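Local coordinates for uncharacterized conserved protein (Staphylococcus epidermidis, PDB 3FRM), which is of unknown function but contains a GNAT-type acetyltransferase domain, so it may transfer an acyl group from an acyl-coenzyme A, at residues A169-I181 with D191-I204. Sequence-based numbering, arbitrary orientation.
Sequences AYVNHQPVGIVDI and DGFGVLEEFQHQGI. With SO4 (sulfate ion), chain H.
Ile178 and Gly194 form a hydrogen-bonded antiparallel pair in the hairpin made by strands 174-183 and 188-195: Ile178 N gives a 2.8 Å bond to Gly194 O, and Gly194 N returns a longer one to Ile178 O. Asp180 and Asp191 pair likewise, but the register slips by one residue between the two pairs, a beta bulge at whose corner Gly192 takes a positive phi. Beyond Gly177, Leu196 N reaches Val176 O almost straight, at 2.9 Å and 167°. A second, classic bulge sets Val176 and Gly177 together against Ala169.

Val176, at this bulge, packs against Phe199, Leu196 and Ile204. Its CG2 sits over one face of the Phe199 ring, a CH-pi contact 3.5 Å from the centroid, and also touches Leu196 CD1, while CG1 packs 3.8 Å from Ile204 CD1. The same Ile204 methyl meets Val171 CG2 at 3.7 Å. Further out, Gln174, its chain extended from a CG anti to the backbone N (chi1 170°), brings its amide to the CE2 and CZ end of the ring, the two planes 81° apart. On the opposite side of the sheet from Val195, Asp180 OD2 is hydrogen-bonded to Tyr132 OH of helix 129-136.

Backbone bonds thus hold the hairpin as far as Leu196; beyond it, Phe199 and Ile204 pack against 171-176. Gly203 N donates to O4 of a sulfate, probably from the crystallisation liquor, at 2.7 Å, and Ser206 N and Arg237 NH1 also bind it; an anion at the start of helix 204-216 is consistent with the pyrophosphate-binding loop of GNAT enzymes.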
# COMPACT_ATOMS: atom_id res chain seq x y z
N ALA A 169 -15.03 -16.26 9.37
CA ALA A 169 -15.42 -15.67 10.64
C ALA A 169 -16.86 -15.18 10.56
O ALA A 169 -17.30 -14.66 9.48
CB ALA A 169 -14.51 -14.53 11.00
N TYR A 170 -17.58 -15.34 11.68
CA TYR A 170 -18.94 -14.86 11.79
C TYR A 170 -19.05 -13.92 12.95
O TYR A 170 -18.51 -14.17 14.03
CB TYR A 170 -19.96 -15.99 12.04
CG TYR A 170 -20.03 -17.06 10.98
CD1 TYR A 170 -21.17 -17.17 10.16
CD2 TYR A 170 -18.99 -17.97 10.79
CE1 TYR A 170 -21.27 -18.14 9.16
CE2 TYR A 170 -19.07 -18.95 9.79
CZ TYR A 170 -20.23 -19.04 9.00
OH TYR A 170 -20.34 -20.03 8.05
N VAL A 171 -19.81 -12.84 12.71
CA VAL A 171 -20.32 -11.97 13.78
C VAL A 171 -21.82 -12.03 13.66
O VAL A 171 -22.38 -11.85 12.55
CB VAL A 171 -19.80 -10.52 13.65
CG1 VAL A 171 -20.33 -9.66 14.79
CG2 VAL A 171 -18.31 -10.53 13.66
N ASN A 172 -22.47 -12.29 14.81
CA ASN A 172 -23.90 -12.58 14.92
C ASN A 172 -24.40 -13.52 13.81
O ASN A 172 -25.34 -13.14 13.12
CB ASN A 172 -24.78 -11.30 14.87
CG ASN A 172 -24.07 -10.05 15.38
OD1 ASN A 172 -24.06 -9.77 16.57
ND2 ASN A 172 -23.51 -9.28 14.46
N HIS A 173 -23.79 -14.70 13.63
CA HIS A 173 -24.20 -15.67 12.54
C HIS A 173 -24.15 -15.14 11.10
O HIS A 173 -24.71 -15.74 10.19
CB HIS A 173 -25.59 -16.31 12.79
CG HIS A 173 -25.79 -16.73 14.20
ND1 HIS A 173 -26.40 -15.91 15.12
CD2 HIS A 173 -25.38 -17.83 14.87
CE1 HIS A 173 -26.40 -16.51 16.30
NE2 HIS A 173 -25.78 -17.67 16.17
N GLN A 174 -23.47 -14.02 10.87
CA GLN A 174 -23.35 -13.52 9.51
C GLN A 174 -21.87 -13.68 9.08
O GLN A 174 -20.96 -13.28 9.82
CB GLN A 174 -23.87 -12.07 9.46
CG GLN A 174 -23.60 -11.28 8.16
CD GLN A 174 -23.70 -9.73 8.30
OE1 GLN A 174 -23.44 -8.97 7.34
NE2 GLN A 174 -24.09 -9.26 9.49
N PRO A 175 -21.62 -14.33 7.92
CA PRO A 175 -20.21 -14.49 7.58
C PRO A 175 -19.60 -13.14 7.18
O PRO A 175 -20.24 -12.34 6.52
CB PRO A 175 -20.24 -15.45 6.41
CG PRO A 175 -21.59 -15.23 5.76
CD PRO A 175 -22.53 -14.80 6.86
N VAL A 176 -18.36 -12.90 7.58
CA VAL A 176 -17.80 -11.58 7.59
C VAL A 176 -16.27 -11.47 7.24
O VAL A 176 -15.80 -10.43 6.79
CB VAL A 176 -18.14 -10.98 8.95
CG1 VAL A 176 -16.94 -10.34 9.64
CG2 VAL A 176 -19.36 -10.07 8.83
N GLY A 177 -15.51 -12.56 7.42
CA GLY A 177 -14.04 -12.59 7.23
C GLY A 177 -13.59 -13.93 6.65
O GLY A 177 -14.14 -14.97 7.00
N ILE A 178 -12.60 -13.94 5.77
CA ILE A 178 -12.07 -15.22 5.30
C ILE A 178 -10.54 -15.24 5.21
O ILE A 178 -9.86 -14.19 5.21
CB ILE A 178 -12.75 -15.69 3.93
CG1 ILE A 178 -12.46 -14.68 2.82
CG2 ILE A 178 -14.30 -15.91 4.10
CD1 ILE A 178 -13.03 -15.15 1.40
N VAL A 179 -9.96 -16.44 5.17
CA VAL A 179 -8.54 -16.50 4.86
C VAL A 179 -8.28 -17.92 4.46
O VAL A 179 -8.98 -18.80 4.91
CB VAL A 179 -7.65 -16.06 6.09
CG1 VAL A 179 -7.92 -16.98 7.38
CG2 VAL A 179 -6.18 -15.96 5.70
N ASP A 180 -7.29 -18.09 3.59
CA ASP A 180 -6.69 -19.37 3.23
C ASP A 180 -5.36 -19.57 3.96
O ASP A 180 -4.60 -18.64 4.13
CB ASP A 180 -6.33 -19.33 1.77
CG ASP A 180 -7.53 -19.27 0.92
OD1 ASP A 180 -7.41 -19.63 -0.27
OD2 ASP A 180 -8.61 -18.92 1.43
N ILE A 181 -5.10 -20.82 4.35
CA ILE A 181 -3.87 -21.16 4.99
C ILE A 181 -3.28 -22.38 4.34
O ILE A 181 -3.98 -23.35 4.07
CB ILE A 181 -3.99 -21.36 6.55
CG1 ILE A 181 -5.17 -22.23 6.91
CG2 ILE A 181 -4.16 -20.03 7.24
CD1 ILE A 181 -6.49 -21.47 7.13
N ASP A 191 -3.19 -16.37 2.75
CA ASP A 191 -3.43 -15.87 1.45
C ASP A 191 -4.93 -15.59 1.37
O ASP A 191 -5.74 -16.29 1.98
CB ASP A 191 -3.05 -16.94 0.42
CG ASP A 191 -3.05 -16.42 -1.00
OD1 ASP A 191 -3.73 -17.06 -1.85
OD2 ASP A 191 -2.41 -15.38 -1.27
N GLY A 192 -5.29 -14.57 0.61
CA GLY A 192 -6.70 -14.32 0.31
C GLY A 192 -7.43 -13.78 1.51
O GLY A 192 -8.63 -13.95 1.62
N PHE A 193 -6.70 -13.13 2.43
CA PHE A 193 -7.33 -12.62 3.64
C PHE A 193 -8.28 -11.46 3.32
O PHE A 193 -7.93 -10.54 2.61
CB PHE A 193 -6.28 -12.23 4.65
CG PHE A 193 -6.83 -11.49 5.82
CD1 PHE A 193 -6.97 -12.12 7.05
CD2 PHE A 193 -7.24 -10.16 5.69
CE1 PHE A 193 -7.47 -11.43 8.14
CE2 PHE A 193 -7.80 -9.48 6.75
CZ PHE A 193 -7.92 -10.12 7.99
N GLY A 194 -9.49 -11.47 3.83
CA GLY A 194 -10.27 -10.25 3.76
C GLY A 194 -11.45 -10.21 4.70
O GLY A 194 -12.05 -11.24 5.06
N VAL A 195 -11.81 -8.99 5.09
CA VAL A 195 -12.91 -8.74 5.96
C VAL A 195 -13.84 -7.78 5.20
O VAL A 195 -13.37 -6.87 4.55
CB VAL A 195 -12.38 -8.10 7.25
CG1 VAL A 195 -13.50 -7.68 8.17
CG2 VAL A 195 -11.45 -9.07 7.98
N LEU A 196 -15.14 -7.98 5.29
CA LEU A 196 -16.11 -7.12 4.59
C LEU A 196 -15.94 -5.68 5.07
O LEU A 196 -15.69 -5.45 6.27
CB LEU A 196 -17.56 -7.55 4.90
CG LEU A 196 -18.03 -8.94 4.56
CD1 LEU A 196 -19.45 -9.15 5.07
CD2 LEU A 196 -17.98 -9.11 3.00
N GLU A 197 -16.15 -4.73 4.16
CA GLU A 197 -15.80 -3.35 4.43
C GLU A 197 -16.43 -2.87 5.72
O GLU A 197 -15.74 -2.47 6.68
CB GLU A 197 -16.20 -2.44 3.29
CG GLU A 197 -15.14 -1.38 2.95
CD GLU A 197 -15.66 -0.29 1.98
OE1 GLU A 197 -16.30 -0.60 0.93
OE2 GLU A 197 -15.39 0.90 2.27
N GLU A 198 -17.75 -2.94 5.76
CA GLU A 198 -18.50 -2.57 6.94
C GLU A 198 -18.00 -3.19 8.26
O GLU A 198 -18.27 -2.68 9.35
CB GLU A 198 -20.00 -2.85 6.72
CG GLU A 198 -20.30 -4.27 6.26
CD GLU A 198 -20.37 -4.45 4.73
OE1 GLU A 198 -21.48 -4.80 4.26
OE2 GLU A 198 -19.36 -4.26 3.99
N PHE A 199 -17.22 -4.25 8.20
CA PHE A 199 -16.78 -4.85 9.45
C PHE A 199 -15.29 -4.68 9.68
O PHE A 199 -14.70 -5.37 10.53
CB PHE A 199 -17.16 -6.32 9.52
CG PHE A 199 -18.64 -6.56 9.76
CD1 PHE A 199 -19.15 -6.59 11.04
CD2 PHE A 199 -19.49 -6.78 8.69
CE1 PHE A 199 -20.50 -6.84 11.27
CE2 PHE A 199 -20.87 -7.02 8.90
CZ PHE A 199 -21.38 -7.04 10.18
N GLN A 200 -14.69 -3.75 8.97
CA GLN A 200 -13.29 -3.49 9.18
C GLN A 200 -13.00 -2.54 10.39
O GLN A 200 -13.88 -1.85 10.92
CB GLN A 200 -12.64 -3.01 7.90
CG GLN A 200 -12.79 -4.01 6.73
CD GLN A 200 -12.11 -3.56 5.45
OE1 GLN A 200 -11.62 -2.44 5.36
NE2 GLN A 200 -12.06 -4.45 4.45
N HIS A 201 -11.74 -2.56 10.81
CA HIS A 201 -11.16 -1.75 11.87
C HIS A 201 -11.85 -2.00 13.17
O HIS A 201 -11.85 -1.13 14.01
CB HIS A 201 -11.22 -0.26 11.56
CG HIS A 201 -11.18 0.05 10.10
ND1 HIS A 201 -10.04 -0.11 9.34
CD2 HIS A 201 -12.13 0.50 9.25
CE1 HIS A 201 -10.28 0.25 8.10
NE2 HIS A 201 -11.54 0.63 8.01
N GLN A 202 -12.44 -3.16 13.36
CA GLN A 202 -13.07 -3.42 14.68
C GLN A 202 -12.68 -4.74 15.36
O GLN A 202 -13.39 -5.21 16.26
CB GLN A 202 -14.59 -3.22 14.62
CG GLN A 202 -15.37 -4.30 13.94
CD GLN A 202 -16.71 -3.77 13.34
OE1 GLN A 202 -16.72 -2.85 12.50
NE2 GLN A 202 -17.83 -4.36 13.78
N GLY A 203 -11.54 -5.29 14.95
CA GLY A 203 -10.90 -6.37 15.71
C GLY A 203 -11.16 -7.73 15.11
O GLY A 203 -10.59 -8.74 15.54
N ILE A 204 -12.02 -7.76 14.10
CA ILE A 204 -12.30 -8.99 13.41
C ILE A 204 -11.09 -9.61 12.70
O ILE A 204 -10.87 -10.83 12.83
CB ILE A 204 -13.47 -8.83 12.48
CG1 ILE A 204 -14.70 -8.43 13.33
CG2 ILE A 204 -13.66 -10.10 11.69
CD1 ILE A 204 -15.91 -8.02 12.46
S SO4 H . -8.67 -5.27 12.74
O1 SO4 H . -7.59 -5.76 13.60
O2 SO4 H . -7.99 -4.59 11.64
O3 SO4 H . -9.45 -6.42 12.32
O4 SO4 H . -9.49 -4.28 13.44